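Local structure of cellulose 1,4-beta-cellobiosidase (Clostridium thermocellum, 3ZQX) at residues 25-29 and 88-92. The protein probably binds crystalline cellulose as the family 3b carbohydrate-binding module of a cellulosomal cellobiohydrolase, anchoring the enzyme to its substrate. The protein carries 1 engineered substitution. Numbering follows the deposited sequence.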
loop_
_atom_site.group_PDB
_atom_site.type_symbol
_atom_site.label_atom_id
_atom_site.label_comp_id
_atom_site.label_asym_id
_atom_site.label_seq_id
_atom_site.Cartn_x
_atom_site.Cartn_y
_atom_site.Cartn_z
ATOM N N ILE A 25 8.910 -0.869 -1.809
ATOM C CA ILE A 25 8.965 -2.265 -2.218
ATOM C C ILE A 25 10.412 -2.618 -2.510
ATOM O O ILE A 25 11.050 -1.994 -3.353
ATOM C CB ILE A 25 8.081 -2.549 -3.446
ATOM C CG1 ILE A 25 6.612 -2.273 -3.107
ATOM C CG2 ILE A 25 8.275 -3.991 -3.911
ATOM C CD1 ILE A 25 5.695 -2.303 -4.307
ATOM N N VAL A 26 10.928 -3.612 -1.793
ATOM C CA VAL A 26 12.337 -3.982 -1.879
ATOM C C VAL A 26 12.440 -5.382 -2.457
ATOM O O VAL A 26 11.776 -6.297 -1.974
ATOM C CB VAL A 26 12.996 -3.952 -0.486
ATOM C CG1 VAL A 26 14.467 -4.302 -0.595
ATOM C CG2 VAL A 26 12.819 -2.581 0.168
ATOM N N ASN A 27 13.255 -5.556 -3.499
ATOM C CA ASN A 27 13.416 -6.872 -4.085
ATOM C C ASN A 27 14.646 -7.493 -3.453
ATOM O O ASN A 27 15.777 -7.214 -3.854
ATOM C CB ASN A 27 13.611 -6.708 -5.592
ATOM C CG ASN A 27 13.614 -8.022 -6.313
ATOM O OD1 ASN A 27 13.702 -9.078 -5.692
ATOM N ND2 ASN A 27 13.510 -7.974 -7.637
ATOM N N THR A 28 14.411 -8.427 -2.535
ATOM C CA THR A 28 15.490 -9.035 -1.765
ATOM C C THR A 28 15.946 -10.345 -2.377
ATOM O O THR A 28 16.882 -10.968 -1.878
ATOM C CB THR A 28 15.090 -9.317 -0.294
ATOM O OG1 THR A 28 14.116 -10.368 -0.247
ATOM C CG2 THR A 28 14.544 -8.072 0.377
ATOM N N GLY A 29 15.288 -10.757 -3.457
ATOM C CA GLY A 29 15.594 -12.019 -4.104
ATOM C C GLY A 29 16.584 -11.870 -5.238
ATOM O O GLY A 29 17.182 -10.806 -5.430
ATOM N N LEU A 88 12.087 -3.647 -11.761
ATOM C CA LEU A 88 12.570 -3.643 -10.388
ATOM C C LEU A 88 13.626 -4.738 -10.252
ATOM O O LEU A 88 13.285 -5.923 -10.139
ATOM C CB LEU A 88 11.426 -3.892 -9.407
ATOM C CG LEU A 88 11.850 -3.989 -7.940
ATOM C CD1 LEU A 88 12.413 -2.658 -7.452
ATOM C CD2 LEU A 88 10.692 -4.452 -7.073
ATOM N N PRO A 89 14.907 -4.376 -10.371
ATOM C CA PRO A 89 15.939 -5.415 -10.378
ATOM C C PRO A 89 16.123 -6.106 -9.030
ATOM O O PRO A 89 15.810 -5.555 -7.972
ATOM C CB PRO A 89 17.205 -4.631 -10.732
ATOM C CG PRO A 89 16.952 -3.274 -10.173
ATOM C CD PRO A 89 15.488 -3.024 -10.453
ATOM N N ALA A 90 16.655 -7.319 -9.089
ATOM C CA ALA A 90 17.103 -8.021 -7.900
ATOM C C ALA A 90 18.025 -7.111 -7.109
ATOM O O ALA A 90 18.948 -6.504 -7.657
ATOM C CB ALA A 90 17.836 -9.299 -8.297
ATOM N N GLY A 91 17.757 -7.016 -5.812
ATOM C CA GLY A 91 18.529 -6.173 -4.922
ATOM C C GLY A 91 18.079 -4.723 -4.897
ATOM O O GLY A 91 18.540 -3.952 -4.052
ATOM N N GLY A 92 17.188 -4.337 -5.806
ATOM C CA GLY A 92 16.761 -2.954 -5.904
ATOM C C GLY A 92 15.521 -2.661 -5.094
ATOM O O GLY A 92 14.964 -3.533 -4.437
#
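The side-chain amide nitrogen of N27 is held by two backbone carbonyls. ND2 donates to L88 O at 3.2 Å and also to the carbonyl of R31. L88 O lies in the amide plane of N27, but ND2 sits above the L88 carbonyl plane, 45° out of it. The amide oxygen works locally: N27 OD1 accepts from G29 N at 3.2 Å, forming an Asx turn where the strand ends. Bonds at both ends probably hold the amide in this rotation. CG is anti to the backbone N (chi1 -173°), which carries the amide over the type II turn P89-G92. The N27 backbone grips the same turn. N27 N donates to G92 O at 2.8 Å in a nearly straight bond, and G91 N donates to N27 O at 2.8 Å with a more bent one. In the CBM3 beta-sandwich, this ties the end of strand 15-27 to the loop between strands 87-88 and 97-103. The turn is closed by G92 N to P89 O. L88 CD2 touches both N27 CB and I25 CG2 at 4.0 Å, and V3 of strand 3-9 packs on L88. A90 CB rests against G29 O at 3.3 Å, while A90 N hydrogen-bonds to D32 OD1.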